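Local atomic coordinates of putative oxidoreductase (Gluconobacter oxydans, PDB entry 3WJ7), a protein that probably acts as an NAD(P)-dependent reductase of the extended short-chain dehydrogenase/reductase family, whose nucleotide-binding domain is a Rossmann fold. Residues A[196-201]-A[251-256]; A[272-277]-A[297-302]. All blocks are in the same frame, centred on the assembly; numbering follows the deposited sequence.

Contact 1 (A[196-201]-A[251-256])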
loop_
_atom_site.group_PDB
_atom_site.type_symbol
_atom_site.label_atom_id
_atom_site.label_comp_id
_atom_site.label_asym_id
_atom_site.label_seq_id
_atom_site.Cartn_x
_atom_site.Cartn_y
_atom_site.Cartn_z
ATOM N N GLY A 196 0.719 -18.763 18.129
ATOM C CA GLY A 196 1.479 -18.907 19.380
ATOM C C GLY A 196 1.233 -17.772 20.391
ATOM O O GLY A 196 1.141 -18.018 21.620
ATOM N N GLN A 197 1.106 -16.531 19.894
ATOM C CA GLN A 197 1.061 -15.376 20.771
ATOM C C GLN A 197 -0.299 -15.431 21.420
ATOM O O GLN A 197 -0.433 -15.248 22.654
ATOM C CB GLN A 197 1.370 -14.059 20.016
ATOM C CG GLN A 197 1.511 -12.758 20.842
ATOM C CD GLN A 197 2.447 -12.872 22.053
ATOM O OE1 GLN A 197 3.674 -12.972 21.916
ATOM N NE2 GLN A 197 1.858 -12.873 23.254
ATOM N N MET A 198 -1.318 -15.766 20.623
ATOM C CA MET A 198 -2.653 -16.035 21.209
ATOM C C MET A 198 -2.646 -17.120 22.297
ATOM O O MET A 198 -3.281 -16.971 23.338
ATOM C CB MET A 198 -3.636 -16.427 20.138
ATOM C CG MET A 198 -4.375 -15.262 19.488
ATOM S SD MET A 198 -5.195 -15.978 18.049
ATOM C CE MET A 198 -6.846 -15.355 18.186
ATOM N N ILE A 199 -1.898 -18.192 22.080
ATOM C CA ILE A 199 -1.901 -19.300 23.044
ATOM C C ILE A 199 -1.185 -18.850 24.300
ATOM O O ILE A 199 -1.644 -19.117 25.393
ATOM C CB ILE A 199 -1.271 -20.580 22.466
ATOM C CG1 ILE A 199 -2.267 -21.246 21.540
ATOM C CG2 ILE A 199 -0.786 -21.508 23.566
ATOM C CD1 ILE A 199 -1.601 -21.762 20.279
ATOM N N LEU A 200 -0.080 -18.143 24.116
ATOM C CA LEU A 200 0.641 -17.521 25.215
ATOM C C LEU A 200 -0.237 -16.510 26.020
ATOM O O LEU A 200 -0.311 -16.609 27.234
ATOM C CB LEU A 200 1.827 -16.814 24.598
ATOM C CG LEU A 200 3.185 -16.675 25.238
ATOM C CD1 LEU A 200 3.673 -18.033 25.705
ATOM C CD2 LEU A 200 4.131 -16.027 24.216
ATOM N N ASP A 201 -0.900 -15.554 25.353
ATOM C CA ASP A 201 -1.722 -14.562 26.047
ATOM C C ASP A 201 -2.750 -15.260 26.886
ATOM O O ASP A 201 -2.979 -14.894 28.046
ATOM C CB ASP A 201 -2.497 -13.648 25.092
ATOM C CG ASP A 201 -1.598 -12.733 24.231
ATOM O OD1 ASP A 201 -0.488 -12.338 24.626
ATOM O OD2 ASP A 201 -2.044 -12.405 23.117
ATOM N N ASP A 251 -13.156 -23.105 21.302
ATOM C CA ASP A 251 -12.783 -24.453 21.725
ATOM C C ASP A 251 -11.292 -24.556 21.954
ATOM O O ASP A 251 -10.855 -25.136 22.940
ATOM C CB ASP A 251 -13.254 -25.499 20.715
ATOM C CG ASP A 251 -14.774 -25.607 20.654
ATOM O OD1 ASP A 251 -15.446 -25.358 21.683
ATOM O OD2 ASP A 251 -15.306 -25.918 19.567
ATOM N N LEU A 252 -10.525 -23.985 21.038
ATOM C CA LEU A 252 -9.097 -23.841 21.202
ATOM C C LEU A 252 -8.722 -23.225 22.550
ATOM O O LEU A 252 -7.868 -23.761 23.258
ATOM C CB LEU A 252 -8.506 -22.980 20.075
ATOM C CG LEU A 252 -6.988 -22.828 20.146
ATOM C CD1 LEU A 252 -6.282 -24.185 20.077
ATOM C CD2 LEU A 252 -6.486 -21.910 19.043
ATOM N N PHE A 253 -9.351 -22.095 22.882
ATOM C CA PHE A 253 -9.087 -21.392 24.138
ATOM C C PHE A 253 -9.567 -22.164 25.367
ATOM O O PHE A 253 -8.869 -22.179 26.372
ATOM C CB PHE A 253 -9.645 -19.975 24.121
ATOM C CG PHE A 253 -8.979 -19.076 23.131
ATOM C CD1 PHE A 253 -9.733 -18.181 22.378
ATOM C CD2 PHE A 253 -7.590 -19.106 22.968
ATOM C CE1 PHE A 253 -9.117 -17.347 21.463
ATOM C CE2 PHE A 253 -6.972 -18.295 22.050
ATOM C CZ PHE A 253 -7.735 -17.406 21.294
ATOM N N ARG A 254 -10.720 -22.825 25.261
ATOM C CA ARG A 254 -11.084 -23.886 26.217
ATOM C C ARG A 254 -9.924 -24.875 26.503
ATOM O O ARG A 254 -9.581 -25.074 27.674
ATOM C CB ARG A 254 -12.355 -24.637 25.775
ATOM C CG ARG A 254 -13.645 -23.945 26.211
ATOM C CD ARG A 254 -14.880 -24.348 25.394
ATOM N NE ARG A 254 -15.558 -23.148 24.881
ATOM C CZ ARG A 254 -16.551 -23.133 23.991
ATOM N NH1 ARG A 254 -17.041 -24.268 23.500
ATOM N NH2 ARG A 254 -17.066 -21.967 23.595
ATOM N N MET A 255 -9.323 -25.460 25.464
ATOM C CA MET A 255 -8.214 -26.422 25.630
ATOM C C MET A 255 -7.008 -25.767 26.287
ATOM O O MET A 255 -6.499 -26.281 27.275
ATOM C CB MET A 255 -7.730 -26.960 24.305
ATOM C CG MET A 255 -8.461 -28.128 23.709
ATOM S SD MET A 255 -7.647 -28.620 22.161
ATOM C CE MET A 255 -5.975 -28.128 22.535
ATOM N N VAL A 256 -6.540 -24.653 25.711
ATOM C CA VAL A 256 -5.411 -23.897 26.266
ATOM C C VAL A 256 -5.630 -23.699 27.761
ATOM O O VAL A 256 -4.781 -24.037 28.565
ATOM C CB VAL A 256 -5.174 -22.510 25.558
ATOM C CG1 VAL A 256 -4.084 -21.715 26.248
ATOM C CG2 VAL A 256 -4.787 -22.672 24.099
#
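Two helices of the probable substrate-binding lobe of this extended short-chain dehydrogenase meet here, 194-203 bringing Met198 and Ile199 against Phe253 and Val256 of 249-259. The methyl end of Met198 approaches in the plane of the Phe253 ring, at its edge, with CE 3.8 Å from CZ. The thioether chain bends at its last torsion and lies at about a right angle to the aromatic side chain. Phe253 CG stands anti to the carbonyl carbon (chi1 -66°), which carries the ring toward helix 194-203; Tyr210, in strand 209-211, stacks edge-to-face with it. Each helix follows a strand of the large sheet, 176-185 or 239-248, and these two strands pair in parallel. One turn further along, Val256 grips Ile199 with both branches: CG2 lies 3.9 Å from Ile199 CG1, while CG1 sits 3.7 Å from the carbonyl oxygen Ile199 O. Helix 324-337 covers a neighbouring side through Val328, which touches Leu252. On the more exposed side, Gln197 NE2 donates to Asp201 OD1 (2.8 Å) from above the carboxylate plane, and Asp201 OD2 forms a salt bridge with Arg296 of the second subunit.

Contact 2 (A[272-277]-A[297-302]); sequences SWLYPV and ETLAMS
The ring of Tyr275 is met at its edge, in its own plane, by CD of the following Pro276, and takes no part in the packing against Leu299; neither of its faces receives an atom from segment 297-302. With CG anti to the backbone N (chi1 179°), the ring projects outward from the contact, and what Tyr275 offers Leu299 is the root of its side chain. CB lies 4.0 Å from Leu299 CD2, and the same methyl sits against the backbone, 3.5 Å from Tyr275 CA. The other branch of the leucine goes to Leu274: Leu299 CD1 is 3.8 Å from Leu274 CB and 3.9 Å from Leu274 CD1, the two leucine side chains lying at about a right angle. A single forked side chain thus spans two successive residues just after a short 3-10 segment, near the beginning of helix 275-288. The packing of this forked side chain is completed by a neighbour, since Phe288 of the second subunit touches both Leu274 and Leu299. On the other helix, Thr298 O accepts from both Met301 N (3.1 Å) and Ser302 N (3.2 Å), a sharing that accompanies the end of helix 296-302. No hydrogen bond or salt bridge joins the segments, so they meet by apolar packing alone, with the aromatic ring from the second subunit adding a further apolar surface against both leucines.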
loop_
_atom_site.group_PDB
_atom_site.type_symbol
_atom_site.label_atom_id
_atom_site.label_comp_id
_atom_site.label_asym_id
_atom_site.label_seq_id
_atom_site.Cartn_x
_atom_site.Cartn_y
_atom_site.Cartn_z
ATOM N N SER A 272 -20.855 -11.907 13.648
ATOM C CA SER A 272 -21.949 -11.112 13.124
ATOM C C SER A 272 -22.083 -9.754 13.854
ATOM O O SER A 272 -22.789 -8.875 13.379
ATOM C CB SER A 272 -23.263 -11.890 13.132
ATOM O OG SER A 272 -23.559 -12.366 14.418
ATOM N N TRP A 273 -21.403 -9.584 14.996
ATOM C CA TRP A 273 -21.467 -8.331 15.716
ATOM C C TRP A 273 -20.492 -7.357 15.104
ATOM O O TRP A 273 -20.402 -6.223 15.534
ATOM C CB TRP A 273 -21.116 -8.503 17.186
ATOM C CG TRP A 273 -22.042 -9.377 17.977
ATOM C CD1 TRP A 273 -23.223 -9.922 17.557
ATOM C CD2 TRP A 273 -21.871 -9.780 19.333
ATOM N NE1 TRP A 273 -23.794 -10.638 18.569
ATOM C CE2 TRP A 273 -22.987 -10.574 19.673
ATOM C CE3 TRP A 273 -20.883 -9.542 20.297
ATOM C CZ2 TRP A 273 -23.142 -11.162 20.932
ATOM C CZ3 TRP A 273 -21.020 -10.122 21.552
ATOM C CH2 TRP A 273 -22.149 -10.929 21.859
ATOM N N LEU A 274 -19.737 -7.784 14.105
ATOM C CA LEU A 274 -18.796 -6.844 13.489
ATOM C C LEU A 274 -19.503 -6.077 12.369
ATOM O O LEU A 274 -18.984 -5.078 11.882
ATOM C CB LEU A 274 -17.531 -7.563 12.985
ATOM C CG LEU A 274 -16.598 -8.235 14.004
ATOM C CD1 LEU A 274 -15.859 -9.376 13.339
ATOM C CD2 LEU A 274 -15.599 -7.281 14.663
ATOM N N TYR A 275 -20.703 -6.539 11.998
ATOM C CA TYR A 275 -21.491 -5.911 10.924
ATOM C C TYR A 275 -21.583 -4.386 11.062
ATOM O O TYR A 275 -21.238 -3.691 10.144
ATOM C CB TYR A 275 -22.869 -6.582 10.755
ATOM C CG TYR A 275 -23.790 -5.977 9.677
ATOM C CD1 TYR A 275 -23.979 -6.609 8.427
ATOM C CD2 TYR A 275 -24.486 -4.784 9.925
ATOM C CE1 TYR A 275 -24.817 -6.047 7.459
ATOM C CE2 TYR A 275 -25.325 -4.221 8.982
ATOM C CZ TYR A 275 -25.507 -4.847 7.761
ATOM O OH TYR A 275 -26.365 -4.235 6.862
ATOM N N PRO A 276 -22.022 -3.874 12.225
ATOM C CA PRO A 276 -22.067 -2.425 12.448
ATOM C C PRO A 276 -20.745 -1.703 12.236
ATOM O O PRO A 276 -20.757 -0.565 11.736
ATOM C CB PRO A 276 -22.476 -2.318 13.916
ATOM C CG PRO A 276 -23.382 -3.483 14.084
ATOM C CD PRO A 276 -22.705 -4.601 13.316
ATOM N N VAL A 277 -19.631 -2.333 12.627
ATOM C CA VAL A 277 -18.299 -1.737 12.474
ATOM C C VAL A 277 -17.999 -1.604 10.976
ATOM O O VAL A 277 -17.436 -0.585 10.502
ATOM C CB VAL A 277 -17.221 -2.624 13.132
ATOM C CG1 VAL A 277 -15.911 -1.879 13.286
ATOM C CG2 VAL A 277 -17.693 -3.138 14.485
ATOM N N GLU A 297 -19.115 -6.456 2.461
ATOM C CA GLU A 297 -18.614 -7.453 1.491
ATOM C C GLU A 297 -17.343 -8.136 2.020
ATOM O O GLU A 297 -17.079 -9.299 1.750
ATOM C CB GLU A 297 -18.377 -6.809 0.087
ATOM C CG GLU A 297 -18.235 -7.803 -1.082
ATOM C CD GLU A 297 -17.371 -7.315 -2.272
ATOM O OE1 GLU A 297 -16.104 -7.355 -2.203
ATOM O OE2 GLU A 297 -17.960 -6.922 -3.312
ATOM N N THR A 298 -16.558 -7.407 2.794
ATOM C CA THR A 298 -15.372 -7.979 3.416
ATOM C C THR A 298 -15.719 -8.955 4.530
ATOM O O THR A 298 -15.250 -10.095 4.536
ATOM C CB THR A 298 -14.375 -6.881 3.852
ATOM O OG1 THR A 298 -13.407 -6.806 2.813
ATOM C CG2 THR A 298 -13.596 -7.221 5.137
ATOM N N LEU A 299 -16.557 -8.503 5.447
ATOM C CA LEU A 299 -17.016 -9.310 6.533
ATOM C C LEU A 299 -17.655 -10.636 6.087
ATOM O O LEU A 299 -17.483 -11.655 6.751
ATOM C CB LEU A 299 -17.981 -8.494 7.374
ATOM C CG LEU A 299 -18.428 -9.128 8.681
ATOM C CD1 LEU A 299 -17.283 -9.337 9.670
ATOM C CD2 LEU A 299 -19.502 -8.265 9.297
ATOM N N ALA A 300 -18.360 -10.639 4.956
ATOM C CA ALA A 300 -19.077 -11.837 4.524
ATOM C C ALA A 300 -18.121 -12.912 4.038
ATOM O O ALA A 300 -18.465 -14.076 4.059
ATOM C CB ALA A 300 -20.130 -11.515 3.469
ATOM N N MET A 301 -16.923 -12.535 3.632
ATOM C CA MET A 301 -15.911 -13.511 3.263
ATOM C C MET A 301 -15.200 -14.060 4.484
ATOM O O MET A 301 -15.013 -15.275 4.633
ATOM C CB MET A 301 -14.850 -12.874 2.347
ATOM C CG MET A 301 -15.378 -12.211 1.076
ATOM S SD MET A 301 -16.237 -13.339 -0.049
ATOM C CE MET A 301 -15.154 -14.775 -0.017
ATOM N N SER A 302 -14.776 -13.156 5.358
ATOM C CA SER A 302 -14.012 -13.525 6.540
ATOM C C SER A 302 -14.857 -14.270 7.566
ATOM O O SER A 302 -14.323 -14.916 8.458
ATOM C CB SER A 302 -13.394 -12.277 7.147
ATOM O OG SER A 302 -14.382 -11.276 7.288
#

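Overall arrangement
Contact 1 closes before contact 2 opens, so the two follow in series along the chain; their centres are 24 Å apart and their nearest atoms about 12 Å. Contact 1 joins helices 194-203 and 249-259, each placed after a strand of the large mixed sheet. Contact 2 lies further from the chain centre, in the region 272-302 that comes after the short strand 267-269. They share no helix, yet both face the second subunit. There, Trp283 and Arg296, residues of the same helices that build contact 2, reach contact 1, while Phe288 reaches contact 2. This region is thus part of the interface between subunits, consistent with a role in assembly.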